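Local coordinates for protein calcium homeostasis modulator 1 (Oryzias latipes, PDB 6LMT) that probably forms a large-pore ion channel across the membrane, built from eight copies of one subunit with cholesterol hemisuccinate bound to its helices, at residues 100-103 and 104-107; 61-64 and 65-68; 20-23 and 24-28. All coordinates share one frame; numbering follows the deposited sequence.

How the interactions relate
Three short, largely helical stretches of one subunit meet here, each touching a different cholesterol hemisuccinate. The three centres form a triangle: about 10 Å separates interactions 1 and 2, about 12 Å interactions 1 and 3, and about 13 Å interactions 2 and 3. Phe64 and Phe68 face interaction 1, with Leu107 CD2 3.6 Å from Phe64 CD1 and Ile102 CG2 3.6 Å from Phe68 CD1. Leu66 faces interaction 3, where its CD2 lies 3.8 Å from Met26 CE. Interactions 1 and 3 meet where Arg105 NH1 packs 3.1 Å from Asn20 ND2. Protein packing thus joins three sterol sites.

Interaction 1: residues 100-103 and 104-107; sequences CSIT and QRSL. With Y01 (cholesterol hemisuccinate), chain K.
Two groups of Ser106 grip the carbonyl oxygen of Ile102: the hydroxyl OG donates to Ile102 O over 2.8 Å, and the backbone N adds a weak bond to the same atom. With OG set beside its own backbone N (chi1 -65°), the hydroxyl turns back along the chain onto this carbonyl. Ser101 O likewise has two donors from one residue. Arg105 NE reaches it at 3.2 Å from above the carbonyl plane, 55° out of it, alongside a weak bond from Arg105 N. The arginine chain bends at its third torsion, which folds the guanidinium back over the turn: Ser101 OG lies over one face, and Ile102 CG1 sits in plane at the edge, 3.8 Å from Arg105 NH2.

These bonds gather toward the C-terminal end of helix 92-105, where side-chain donors add to the backbone pattern. A cationic group so close to a C-terminal helix end would probably be favoured electrostatically. Gln104 leaves on another side, its N bonded to Cys100 O at 3.1 Å and its chain extended to the sterol. Gln104 OE1 stands 3.3 Å from CAT of the cholesterol hemisuccinate, and Gln104 NE2 lies 3.2 Å from Cys100 SG. Further along the ligand, Leu107 CD2 rests 3.7 Å from CAN of the aliphatic tail. Thr103 OG1 bonds back to Leu99 O.

Interaction 2: residues 61-64 and 65-68; sequences IWFF and LLGF. With Y01 (cholesterol hemisuccinate), chain I.
Phe64 swings its ring out with CG opposite the backbone N (chi1 -179°), whereas Phe68 has CG beside its backbone N (chi1 -74°), and these two settings bring the rings together one helical turn apart. The result is an edge-to-face aromatic pair spaced i, i+4 on helix 48-70, one of the membrane-spanning helices expected of the CALHM fold. The edge of Phe68 is directed at the face of Phe64, with centroids 4.7 Å apart and planes at 64°; Phe68 CE2 and Phe64 CE2 approach to 3.5 Å. Phe64 O in turn lies over one face of the Phe68 ring, toward its rim. Thr103 and Ser106 pack against both rings.

A second i, i+4 pair occupies another side of the helix. Trp62 and Leu66 run side by side and point the same way, which places Leu66 CD2 over the indole in a CH-pi contact, 4.0 Å from the centroid of the six-membered ring of Trp62. Backbone bonds of the same spacing accompany the pair, Leu66 N to Trp62 O at 3.0 Å and Leu65 N to Ile61 O at 3.1 Å. The indole has a partner on each of its two rings: Trp62 NE1 is hydrogen-bonded to Thr193 OG1 of the second subunit, and the six-membered ring packs on a cholesterol hemisuccinate, where Trp62 CH2 lies 3.4 Å from CAU. Leu66 extends the sterol surface, its CD1 sitting 3.7 Å from the ligand atom CAR.

Interaction 3: residues 20-23 and 24-28; sequences NGIC and GIMAL. With Y01 (cholesterol hemisuccinate), chain M.
One wall of a cholesterol hemisuccinate pocket is built by the start of helix 21-36, where backbone bonds join Gly21, Ile22 and Cys23 to Ile25, Met26 and Ala27, and Ala27 and Leu28 touch the sterol. The methyl CB of Ala27 lies 3.3 Å from OAG, the ester carbonyl oxygen of the ligand, and Leu28 CD1 lies 3.6 Å from CAK of the steroid ring system. The leucine reaches there with CG opposite its backbone N (chi1 166°). Ala31 and Ser35 on the same helix and Ile108 and Val116 of the chain also belong to this pocket, and Leu28 additionally packs on Phe10 of the second subunit.

Successive i to i+4 backbone bonds carry the contact. Ile25 N donates to Gly21 O at 3.1 Å, Met26 N to Ile22 O at 3.0 Å and Ala27 N to Cys23 O at 3.1 Å. Ile25 CG1 also comes to 3.3 Å from Gly21 O, and Ile22 CG1 and Met26 CG are 4.5 Å apart. Beyond CG the Met26 chain bends at its third torsion (68°), and the residue packs on Leu70 of helix 48-70. Cys23 and Ala27, one turn apart, both rest on Ile108. Asn20 OD1 accepts a weak bond from Gly21 N.

Because the backbone N-H groups of Ile25, Met26 and Ala27 are engaged with the carbonyls of Gly21, Ile22 and Cys23, what this surface offers the ligand is mostly hydrocarbon: a methyl of Ala27 beside the ester oxygen and Leu28 CD1 against the ring system. Neither side chain can donate a hydrogen bond, so at these two residues the ligand is probably held by van der Waals contact alone.

Interaction 1: residues 100-103 and 104-107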
ATOM      1  N   CYS A 100       8.951 -25.596  33.582  1.00116.16           N
ATOM      2  CA  CYS A 100       7.783 -24.773  33.845  1.00116.16           C
ATOM      3  C   CYS A 100       7.774 -23.517  32.986  1.00116.16           C
ATOM      4  O   CYS A 100       6.706 -23.040  32.605  1.00116.16           O
ATOM      5  CB  CYS A 100       7.734 -24.424  35.329  1.00116.16           C
ATOM      6  SG  CYS A 100       6.277 -23.525  35.850  1.00116.16           S
ATOM      7  N   SER A 101       8.949 -22.989  32.648  1.00112.71           N
ATOM      8  CA  SER A 101       9.035 -21.822  31.777  1.00112.71           C
ATOM      9  C   SER A 101       8.609 -22.145  30.352  1.00112.71           C
ATOM     10  O   SER A 101       7.897 -21.361  29.719  1.00112.71           O
ATOM     11  CB  SER A 101      10.462 -21.289  31.785  1.00112.71           C
ATOM     12  OG  SER A 101      10.631 -20.273  30.822  1.00112.71           O
ATOM     13  N   ILE A 102       9.046 -23.291  29.834  1.00108.50           N
ATOM     14  CA  ILE A 102       8.678 -23.704  28.485  1.00108.50           C
ATOM     15  C   ILE A 102       7.192 -24.030  28.410  1.00108.50           C
ATOM     16  O   ILE A 102       6.519 -23.691  27.433  1.00108.50           O
ATOM     17  CB  ILE A 102       9.545 -24.902  28.060  1.00108.50           C
ATOM     18  CG1 ILE A 102      11.014 -24.516  28.047  1.00108.50           C
ATOM     19  CG2 ILE A 102       9.187 -25.368  26.695  1.00108.50           C
ATOM     20  CD1 ILE A 102      11.937 -25.690  27.859  1.00108.50           C
ATOM     21  N   THR A 103       6.656 -24.657  29.455  1.00104.54           N
ATOM     22  CA  THR A 103       5.257 -25.055  29.480  1.00104.54           C
ATOM     23  C   THR A 103       4.332 -23.849  29.507  1.00104.54           C
ATOM     24  O   THR A 103       3.316 -23.828  28.807  1.00104.54           O
ATOM     25  CB  THR A 103       5.010 -25.950  30.688  1.00104.54           C
ATOM     26  OG1 THR A 103       5.856 -27.094  30.598  1.00104.54           O
ATOM     27  CG2 THR A 103       3.582 -26.406  30.755  1.00104.54           C
ATOM     28  N   GLN A 104       4.686 -22.821  30.275  1.00106.75           N
ATOM     29  CA  GLN A 104       3.831 -21.647  30.394  1.00106.75           C
ATOM     30  C   GLN A 104       3.799 -20.821  29.119  1.00106.75           C
ATOM     31  O   GLN A 104       2.763 -20.237  28.797  1.00106.75           O
ATOM     32  CB  GLN A 104       4.289 -20.802  31.572  1.00106.75           C
ATOM     33  CG  GLN A 104       3.917 -21.408  32.896  1.00106.75           C
ATOM     34  CD  GLN A 104       4.619 -20.749  34.041  1.00106.75           C
ATOM     35  OE1 GLN A 104       5.497 -19.915  33.844  1.00106.75           O
ATOM     36  NE2 GLN A 104       4.250 -21.126  35.252  1.00106.75           N
ATOM     37  N   ARG A 105       4.895 -20.759  28.377  1.00105.81           N
ATOM     38  CA  ARG A 105       4.838 -20.062  27.102  1.00105.81           C
ATOM     39  C   ARG A 105       4.178 -20.894  26.014  1.00105.81           C
ATOM     40  O   ARG A 105       3.721 -20.341  25.014  1.00105.81           O
ATOM     41  CB  ARG A 105       6.236 -19.660  26.666  1.00105.81           C
ATOM     42  CG  ARG A 105       6.880 -18.684  27.607  1.00105.81           C
ATOM     43  CD  ARG A 105       8.309 -18.415  27.205  1.00105.81           C
ATOM     44  NE  ARG A 105       9.126 -19.620  27.294  1.00105.81           N
ATOM     45  CZ  ARG A 105      10.387 -19.697  26.889  1.00105.81           C
ATOM     46  NH1 ARG A 105      10.982 -18.631  26.377  1.00105.81           N
ATOM     47  NH2 ARG A 105      11.059 -20.832  27.005  1.00105.81           N
ATOM     48  N   SER A 106       4.113 -22.207  26.186  1.00 96.02           N
ATOM     49  CA  SER A 106       3.489 -23.067  25.204  1.00 96.02           C
ATOM     50  C   SER A 106       1.987 -23.144  25.361  1.00 96.02           C
ATOM     51  O   SER A 106       1.342 -23.810  24.555  1.00 96.02           O
ATOM     52  CB  SER A 106       4.075 -24.467  25.289  1.00 96.02           C
ATOM     53  OG  SER A 106       5.433 -24.440  24.941  1.00 96.02           O
ATOM     54  N   LEU A 107       1.423 -22.486  26.367  1.00 92.95           N
ATOM     55  CA  LEU A 107      -0.008 -22.486  26.611  1.00 92.95           C
ATOM     56  C   LEU A 107      -0.708 -21.244  26.094  1.00 92.95           C
ATOM     57  O   LEU A 107      -1.909 -21.113  26.292  1.00 92.95           O
ATOM     58  CB  LEU A 107      -0.287 -22.638  28.101  1.00 92.95           C
ATOM     59  CG  LEU A 107      -0.040 -24.003  28.713  1.00 92.95           C
ATOM     60  CD1 LEU A 107      -0.200 -23.938  30.198  1.00 92.95           C
ATOM     61  CD2 LEU A 107      -1.022 -24.967  28.144  1.00 92.95           C
TER
HETATM   62  CAA Y01 K 403      -6.207 -24.519  27.014  1.00105.24           C
HETATM   63  CBA Y01 K 403      -5.799 -23.847  28.311  1.00105.24           C
HETATM   64  CAB Y01 K 403      -5.981 -24.797  29.481  1.00105.24           C
HETATM   65  CAN Y01 K 403      -4.369 -23.337  28.230  1.00105.24           C
HETATM   66  CAJ Y01 K 403      -3.779 -22.783  29.508  1.00105.24           C
HETATM   67  CAO Y01 K 403      -4.251 -21.393  29.838  1.00105.24           C
HETATM   68  CBB Y01 K 403      -3.508 -20.685  30.984  1.00105.24           C
HETATM   69  CAC Y01 K 403      -3.435 -21.606  32.200  1.00105.24           C
HETATM   70  CBE Y01 K 403      -2.150 -20.136  30.496  1.00105.24           C
HETATM   71  CAP Y01 K 403      -2.305 -19.417  29.127  1.00105.24           C
HETATM   72  CAQ Y01 K 403      -1.243 -18.308  29.061  1.00105.24           C
HETATM   73  CBG Y01 K 403      -0.349 -18.607  30.257  1.00105.24           C
HETATM   74  CBI Y01 K 403      -1.335 -19.103  31.336  1.00105.24           C
HETATM   75  CAE Y01 K 403      -2.276 -17.992  31.824  1.00105.24           C
HETATM   76  CAU Y01 K 403      -0.470 -19.632  32.486  1.00105.24           C
HETATM   77  CAS Y01 K 403       0.485 -18.562  33.025  1.00105.24           C
HETATM   78  CBF Y01 K 403       1.417 -17.996  31.943  1.00105.24           C
HETATM   79  CBD Y01 K 403       0.633 -17.531  30.706  1.00105.24           C
HETATM   80  CAK Y01 K 403       1.609 -17.189  29.586  1.00105.24           C
HETATM   81  CAI Y01 K 403       2.820 -16.450  30.057  1.00105.24           C
HETATM   82  CAZ Y01 K 403       3.115 -16.226  31.327  1.00105.24           C
HETATM   83  CAV Y01 K 403       4.267 -15.318  31.709  1.00105.24           C
HETATM   84  CBH Y01 K 403       2.344 -16.869  32.477  1.00105.24           C
HETATM   85  CAD Y01 K 403       1.540 -15.769  33.194  1.00105.24           C
HETATM   86  CAT Y01 K 403       3.372 -17.482  33.451  1.00105.24           C
HETATM   87  CAR Y01 K 403       4.476 -16.509  33.862  1.00105.24           C
HETATM   88  CBC Y01 K 403       5.227 -15.983  32.671  1.00105.24           C
HETATM   89  OAW Y01 K 403       6.172 -14.981  33.159  1.00105.24           O
HETATM   90  CAY Y01 K 403       7.240 -14.662  32.431  1.00105.24           C
HETATM   91  OAG Y01 K 403       7.487 -15.126  31.356  1.00105.24           O
HETATM   92  CAM Y01 K 403       8.122 -13.678  33.145  1.00105.24           C
HETATM   93  CAL Y01 K 403       9.390 -13.235  32.435  1.00105.24           C
HETATM   94  CAX Y01 K 403       9.207 -12.129  31.411  1.00105.24           C
HETATM   95  OAH Y01 K 403       8.900 -10.997  31.822  1.00105.24           O
HETATM   96  OAF Y01 K 403       9.368 -12.401  30.205  1.00105.24           O

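Interaction 2: residues 61-64 and 65-68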
ATOM      1  N   ILE A  61      -4.221 -29.071  21.788  1.00 77.24           N
ATOM      2  CA  ILE A  61      -3.173 -30.054  22.055  1.00 77.24           C
ATOM      3  C   ILE A  61      -2.064 -29.940  21.022  1.00 77.24           C
ATOM      4  O   ILE A  61      -0.878 -30.015  21.351  1.00 77.24           O
ATOM      5  CB  ILE A  61      -3.774 -31.470  22.092  1.00 77.24           C
ATOM      6  CG1 ILE A  61      -4.749 -31.601  23.246  1.00 77.24           C
ATOM      7  CG2 ILE A  61      -2.714 -32.520  22.215  1.00 77.24           C
ATOM      8  CD1 ILE A  61      -5.577 -32.832  23.179  1.00 77.24           C
ATOM      9  N   TRP A  62      -2.433 -29.700  19.771  1.00 79.51           N
ATOM     10  CA  TRP A  62      -1.444 -29.583  18.716  1.00 79.51           C
ATOM     11  C   TRP A  62      -0.641 -28.288  18.822  1.00 79.51           C
ATOM     12  O   TRP A  62       0.567 -28.296  18.596  1.00 79.51           O
ATOM     13  CB  TRP A  62      -2.126 -29.700  17.357  1.00 79.51           C
ATOM     14  CG  TRP A  62      -1.175 -29.498  16.277  1.00 79.51           C
ATOM     15  CD1 TRP A  62      -0.185 -30.323  15.884  1.00 79.51           C
ATOM     16  CD2 TRP A  62      -1.045 -28.324  15.515  1.00 79.51           C
ATOM     17  NE1 TRP A  62       0.539 -29.746  14.885  1.00 79.51           N
ATOM     18  CE2 TRP A  62       0.026 -28.507  14.645  1.00 79.51           C
ATOM     19  CE3 TRP A  62      -1.749 -27.127  15.478  1.00 79.51           C
ATOM     20  CZ2 TRP A  62       0.400 -27.552  13.746  1.00 79.51           C
ATOM     21  CZ3 TRP A  62      -1.374 -26.190  14.605  1.00 79.51           C
ATOM     22  CH2 TRP A  62      -0.311 -26.391  13.756  1.00 79.51           C
ATOM     23  N   PHE A  63      -1.283 -27.171  19.164  1.00 79.33           N
ATOM     24  CA  PHE A  63      -0.553 -25.925  19.392  1.00 79.33           C
ATOM     25  C   PHE A  63       0.345 -26.002  20.616  1.00 79.33           C
ATOM     26  O   PHE A  63       1.362 -25.308  20.679  1.00 79.33           O
ATOM     27  CB  PHE A  63      -1.507 -24.736  19.542  1.00 79.33           C
ATOM     28  CG  PHE A  63      -2.034 -24.205  18.253  1.00 79.33           C
ATOM     29  CD1 PHE A  63      -1.202 -23.542  17.387  1.00 79.33           C
ATOM     30  CD2 PHE A  63      -3.367 -24.290  17.941  1.00 79.33           C
ATOM     31  CE1 PHE A  63      -1.683 -23.043  16.212  1.00 79.33           C
ATOM     32  CE2 PHE A  63      -3.848 -23.810  16.771  1.00 79.33           C
ATOM     33  CZ  PHE A  63      -3.014 -23.180  15.912  1.00 79.33           C
ATOM     34  N   PHE A  64      -0.007 -26.830  21.591  1.00 84.55           N
ATOM     35  CA  PHE A  64       0.836 -27.018  22.760  1.00 84.55           C
ATOM     36  C   PHE A  64       2.096 -27.801  22.420  1.00 84.55           C
ATOM     37  O   PHE A  64       3.199 -27.432  22.839  1.00 84.55           O
ATOM     38  CB  PHE A  64       0.024 -27.716  23.842  1.00 84.55           C
ATOM     39  CG  PHE A  64       0.759 -27.942  25.106  1.00 84.55           C
ATOM     40  CD1 PHE A  64       1.110 -26.883  25.912  1.00 84.55           C
ATOM     41  CD2 PHE A  64       1.060 -29.218  25.522  1.00 84.55           C
ATOM     42  CE1 PHE A  64       1.776 -27.088  27.088  1.00 84.55           C
ATOM     43  CE2 PHE A  64       1.720 -29.425  26.706  1.00 84.55           C
ATOM     44  CZ  PHE A  64       2.075 -28.356  27.486  1.00 84.55           C
ATOM     45  N   LEU A  65       1.951 -28.890  21.659  1.00 86.24           N
ATOM     46  CA  LEU A  65       3.106 -29.667  21.219  1.00 86.24           C
ATOM     47  C   LEU A  65       3.987 -28.875  20.279  1.00 86.24           C
ATOM     48  O   LEU A  65       5.204 -29.052  20.264  1.00 86.24           O
ATOM     49  CB  LEU A  65       2.658 -30.933  20.513  1.00 86.24           C
ATOM     50  CG  LEU A  65       2.040 -32.070  21.285  1.00 86.24           C
ATOM     51  CD1 LEU A  65       1.594 -33.078  20.271  1.00 86.24           C
ATOM     52  CD2 LEU A  65       3.086 -32.648  22.187  1.00 86.24           C
ATOM     53  N   LEU A  66       3.384 -28.022  19.467  1.00 87.37           N
ATOM     54  CA  LEU A  66       4.136 -27.190  18.548  1.00 87.37           C
ATOM     55  C   LEU A  66       4.960 -26.150  19.286  1.00 87.37           C
ATOM     56  O   LEU A  66       5.997 -25.717  18.787  1.00 87.37           O
ATOM     57  CB  LEU A  66       3.168 -26.533  17.577  1.00 87.37           C
ATOM     58  CG  LEU A  66       3.701 -25.788  16.380  1.00 87.37           C
ATOM     59  CD1 LEU A  66       4.416 -26.768  15.527  1.00 87.37           C
ATOM     60  CD2 LEU A  66       2.558 -25.183  15.646  1.00 87.37           C
ATOM     61  N   GLY A  67       4.529 -25.745  20.478  1.00 92.95           N
ATOM     62  CA  GLY A  67       5.362 -24.898  21.299  1.00 92.95           C
ATOM     63  C   GLY A  67       6.578 -25.606  21.849  1.00 92.95           C
ATOM     64  O   GLY A  67       7.622 -24.985  22.042  1.00 92.95           O
ATOM     65  N   PHE A  68       6.463 -26.900  22.132  1.00 95.72           N
ATOM     66  CA  PHE A  68       7.624 -27.681  22.541  1.00 95.72           C
ATOM     67  C   PHE A  68       8.569 -27.982  21.389  1.00 95.72           C
ATOM     68  O   PHE A  68       9.776 -28.063  21.596  1.00 95.72           O
ATOM     69  CB  PHE A  68       7.182 -28.994  23.165  1.00 95.72           C
ATOM     70  CG  PHE A  68       6.627 -28.858  24.529  1.00 95.72           C
ATOM     71  CD1 PHE A  68       6.990 -27.817  25.336  1.00 95.72           C
ATOM     72  CD2 PHE A  68       5.707 -29.759  24.997  1.00 95.72           C
ATOM     73  CE1 PHE A  68       6.476 -27.692  26.602  1.00 95.72           C
ATOM     74  CE2 PHE A  68       5.187 -29.631  26.263  1.00 95.72           C
ATOM     75  CZ  PHE A  68       5.576 -28.589  27.060  1.00 95.72           C
TER
HETATM   76  CAA Y01 I 401      -7.309 -24.939   4.330  1.00 97.62           C
HETATM   77  CBA Y01 I 401      -6.804 -24.264   5.597  1.00 97.62           C
HETATM   78  CAB Y01 I 401      -7.658 -24.660   6.787  1.00 97.62           C
HETATM   79  CAN Y01 I 401      -5.335 -24.584   5.842  1.00 97.62           C
HETATM   80  CAJ Y01 I 401      -4.782 -24.193   7.192  1.00 97.62           C
HETATM   81  CAO Y01 I 401      -3.342 -24.627   7.376  1.00 97.62           C
HETATM   82  CBB Y01 I 401      -3.048 -25.599   8.536  1.00 97.62           C
HETATM   83  CAC Y01 I 401      -4.244 -26.514   8.765  1.00 97.62           C
HETATM   84  CBE Y01 I 401      -1.778 -26.434   8.282  1.00 97.62           C
HETATM   85  CAP Y01 I 401      -1.476 -26.644   6.778  1.00 97.62           C
HETATM   86  CAQ Y01 I 401       0.020 -26.992   6.682  1.00 97.62           C
HETATM   87  CBG Y01 I 401       0.383 -27.253   8.138  1.00 97.62           C
HETATM   88  CBI Y01 I 401      -0.367 -26.107   8.853  1.00 97.62           C
HETATM   89  CAE Y01 I 401       0.086 -24.714   8.425  1.00 97.62           C
HETATM   90  CAU Y01 I 401      -0.127 -26.263  10.345  1.00 97.62           C
HETATM   91  CAS Y01 I 401       1.379 -26.226  10.628  1.00 97.62           C
HETATM   92  CBF Y01 I 401       2.072 -27.453  10.024  1.00 97.62           C
HETATM   93  CBD Y01 I 401       1.835 -27.550   8.510  1.00 97.62           C
HETATM   94  CAK Y01 I 401       2.229 -28.961   8.078  1.00 97.62           C
HETATM   95  CAI Y01 I 401       3.505 -29.433   8.705  1.00 97.62           C
HETATM   96  CAZ Y01 I 401       4.183 -28.755   9.622  1.00 97.62           C
HETATM   97  CAV Y01 I 401       5.598 -29.148  10.003  1.00 97.62           C
HETATM   98  CBH Y01 I 401       3.588 -27.555  10.350  1.00 97.62           C
HETATM   99  CAD Y01 I 401       4.341 -26.286   9.905  1.00 97.62           C
HETATM  100  CAT Y01 I 401       3.796 -27.793  11.859  1.00 97.62           C
HETATM  101  CAR Y01 I 401       5.262 -28.051  12.209  1.00 97.62           C
HETATM  102  CBC Y01 I 401       5.806 -29.260  11.500  1.00 97.62           C
HETATM  103  OAW Y01 I 401       7.231 -29.415  11.816  1.00 97.62           O
HETATM  104  CAY Y01 I 401       8.078 -28.368  11.797  1.00 97.62           C
HETATM  105  OAG Y01 I 401       8.202 -27.590  10.896  1.00 97.62           O
HETATM  106  CAM Y01 I 401       8.851 -28.273  13.076  1.00 97.62           C
HETATM  107  CAL Y01 I 401      10.357 -28.432  13.058  1.00 97.62           C
HETATM  108  CAX Y01 I 401      11.148 -27.137  13.034  1.00 97.62           C
HETATM  109  OAH Y01 I 401      11.277 -26.536  11.950  1.00 97.62           O
HETATM  110  OAF Y01 I 401      11.627 -26.728  14.108  1.00 97.62           O

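Interaction 3: residues 20-23 and 24-28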
ATOM      1  N   ASN A  20       8.693 -12.078  24.863  1.00126.49           N
ATOM      2  CA  ASN A  20       9.195 -13.185  24.065  1.00126.49           C
ATOM      3  C   ASN A  20       8.526 -13.094  22.701  1.00126.49           C
ATOM      4  O   ASN A  20       7.374 -12.669  22.586  1.00126.49           O
ATOM      5  CB  ASN A  20       8.925 -14.550  24.707  1.00126.49           C
ATOM      6  CG  ASN A  20       9.649 -15.685  24.000  1.00126.49           C
ATOM      7  OD1 ASN A  20      10.428 -15.466  23.076  1.00126.49           O
ATOM      8  ND2 ASN A  20       9.366 -16.909  24.413  1.00126.49           N
ATOM      9  N   GLY A  21       9.266 -13.484  21.670  1.00121.91           N
ATOM     10  CA  GLY A  21       8.834 -13.265  20.306  1.00121.91           C
ATOM     11  C   GLY A  21       8.050 -14.409  19.710  1.00121.91           C
ATOM     12  O   GLY A  21       7.063 -14.189  19.008  1.00121.91           O
ATOM     13  N   ILE A  22       8.482 -15.642  19.983  1.00117.87           N
ATOM     14  CA  ILE A  22       7.829 -16.805  19.402  1.00117.87           C
ATOM     15  C   ILE A  22       6.440 -17.027  19.994  1.00117.87           C
ATOM     16  O   ILE A  22       5.561 -17.560  19.310  1.00117.87           O
ATOM     17  CB  ILE A  22       8.748 -18.035  19.559  1.00117.87           C
ATOM     18  CG1 ILE A  22       8.275 -19.206  18.696  1.00117.87           C
ATOM     19  CG2 ILE A  22       8.919 -18.432  21.018  1.00117.87           C
ATOM     20  CD1 ILE A  22       8.411 -18.949  17.222  1.00117.87           C
ATOM     21  N   CYS A  23       6.191 -16.579  21.225  1.00115.94           N
ATOM     22  CA  CYS A  23       4.868 -16.752  21.808  1.00115.94           C
ATOM     23  C   CYS A  23       3.873 -15.749  21.251  1.00115.94           C
ATOM     24  O   CYS A  23       2.688 -16.068  21.117  1.00115.94           O
ATOM     25  CB  CYS A  23       4.937 -16.640  23.329  1.00115.94           C
ATOM     26  SG  CYS A  23       5.400 -15.009  23.935  1.00115.94           S
ATOM     27  N   GLY A  24       4.328 -14.543  20.917  1.00113.00           N
ATOM     28  CA  GLY A  24       3.451 -13.598  20.255  1.00113.00           C
ATOM     29  C   GLY A  24       3.151 -13.978  18.823  1.00113.00           C
ATOM     30  O   GLY A  24       2.053 -13.721  18.327  1.00113.00           O
ATOM     31  N   ILE A  25       4.111 -14.604  18.144  1.00111.08           N
ATOM     32  CA  ILE A  25       3.877 -15.063  16.780  1.00111.08           C
ATOM     33  C   ILE A  25       2.919 -16.243  16.768  1.00111.08           C
ATOM     34  O   ILE A  25       2.023 -16.317  15.922  1.00111.08           O
ATOM     35  CB  ILE A  25       5.215 -15.399  16.093  1.00111.08           C
ATOM     36  CG1 ILE A  25       6.036 -14.131  15.905  1.00111.08           C
ATOM     37  CG2 ILE A  25       5.005 -16.067  14.747  1.00111.08           C
ATOM     38  CD1 ILE A  25       5.344 -13.095  15.056  1.00111.08           C
ATOM     39  N   MET A  26       3.064 -17.169  17.715  1.00107.51           N
ATOM     40  CA  MET A  26       2.200 -18.344  17.691  1.00107.51           C
ATOM     41  C   MET A  26       0.784 -18.035  18.144  1.00107.51           C
ATOM     42  O   MET A  26      -0.148 -18.720  17.721  1.00107.51           O
ATOM     43  CB  MET A  26       2.776 -19.471  18.533  1.00107.51           C
ATOM     44  CG  MET A  26       3.951 -20.149  17.902  1.00107.51           C
ATOM     45  SD  MET A  26       4.303 -21.647  18.808  1.00107.51           S
ATOM     46  CE  MET A  26       2.841 -22.569  18.374  1.00107.51           C
ATOM     47  N   ALA A  27       0.593 -17.027  18.990  1.00100.43           N
ATOM     48  CA  ALA A  27      -0.765 -16.616  19.321  1.00100.43           C
ATOM     49  C   ALA A  27      -1.430 -15.928  18.142  1.00100.43           C
ATOM     50  O   ALA A  27      -2.630 -16.091  17.912  1.00100.43           O
ATOM     51  CB  ALA A  27      -0.745 -15.701  20.531  1.00100.43           C
ATOM     52  N   LEU A  28      -0.663 -15.136  17.404  1.00107.13           N
ATOM     53  CA  LEU A  28      -1.124 -14.571  16.144  1.00107.13           C
ATOM     54  C   LEU A  28      -1.430 -15.654  15.122  1.00107.13           C
ATOM     55  O   LEU A  28      -2.429 -15.570  14.403  1.00107.13           O
ATOM     56  CB  LEU A  28      -0.058 -13.610  15.629  1.00107.13           C
ATOM     57  CG  LEU A  28      -0.045 -13.069  14.205  1.00107.13           C
ATOM     58  CD1 LEU A  28      -1.243 -12.248  13.853  1.00107.13           C
ATOM     59  CD2 LEU A  28       1.221 -12.270  13.973  1.00107.13           C
TER
HETATM   60  CAA Y01 M 405     -14.630 -10.859  13.325  1.00112.75           C
HETATM   61  CBA Y01 M 405     -13.463 -10.309  12.523  1.00112.75           C
HETATM   62  CAB Y01 M 405     -13.425  -8.791  12.586  1.00112.75           C
HETATM   63  CAN Y01 M 405     -12.144 -10.922  12.973  1.00112.75           C
HETATM   64  CAJ Y01 M 405     -12.010 -12.403  12.732  1.00112.75           C
HETATM   65  CAO Y01 M 405     -10.626 -12.917  13.019  1.00112.75           C
HETATM   66  CBB Y01 M 405     -10.242 -12.993  14.504  1.00112.75           C
HETATM   67  CAC Y01 M 405     -10.929 -14.186  15.161  1.00112.75           C
HETATM   68  CBE Y01 M 405      -8.713 -13.000  14.711  1.00112.75           C
HETATM   69  CAP Y01 M 405      -7.886 -12.559  13.466  1.00112.75           C
HETATM   70  CAQ Y01 M 405      -6.694 -11.735  13.988  1.00112.75           C
HETATM   71  CBG Y01 M 405      -6.625 -12.180  15.443  1.00112.75           C
HETATM   72  CBI Y01 M 405      -8.105 -12.176  15.886  1.00112.75           C
HETATM   73  CAE Y01 M 405      -8.722 -10.769  15.897  1.00112.75           C
HETATM   74  CAU Y01 M 405      -8.190 -12.813  17.278  1.00112.75           C
HETATM   75  CAS Y01 M 405      -7.185 -12.220  18.273  1.00112.75           C
HETATM   76  CBF Y01 M 405      -5.737 -12.244  17.761  1.00112.75           C
HETATM   77  CBD Y01 M 405      -5.628 -11.538  16.399  1.00112.75           C
HETATM   78  CAK Y01 M 405      -4.209 -11.661  15.851  1.00112.75           C
HETATM   79  CAI Y01 M 405      -3.142 -11.492  16.887  1.00112.75           C
HETATM   80  CAZ Y01 M 405      -3.357 -11.440  18.193  1.00112.75           C
HETATM   81  CAV Y01 M 405      -2.242 -11.100  19.168  1.00112.75           C
HETATM   82  CBH Y01 M 405      -4.718 -11.719  18.811  1.00112.75           C
HETATM   83  CAD Y01 M 405      -5.210 -10.416  19.468  1.00112.75           C
HETATM   84  CAT Y01 M 405      -4.470 -12.809  19.873  1.00112.75           C
HETATM   85  CAR Y01 M 405      -3.464 -12.357  20.930  1.00112.75           C
HETATM   86  CBC Y01 M 405      -2.112 -12.074  20.328  1.00112.75           C
HETATM   87  OAW Y01 M 405      -1.277 -11.401  21.323  1.00112.75           O
HETATM   88  CAY Y01 M 405      -0.828 -12.040  22.411  1.00112.75           C
HETATM   89  OAG Y01 M 405      -0.953 -13.209  22.628  1.00112.75           O
HETATM   90  CAM Y01 M 405      -0.120 -11.104  23.338  1.00112.75           C
HETATM   91  CAL Y01 M 405       1.360 -11.364  23.488  1.00112.75           C
HETATM   92  CAX Y01 M 405       2.070 -10.400  24.418  1.00112.75           C
HETATM   93  OAH Y01 M 405       2.679 -10.873  25.397  1.00112.75           O
HETATM   94  OAF Y01 M 405       2.007  -9.182  24.164  1.00112.75           O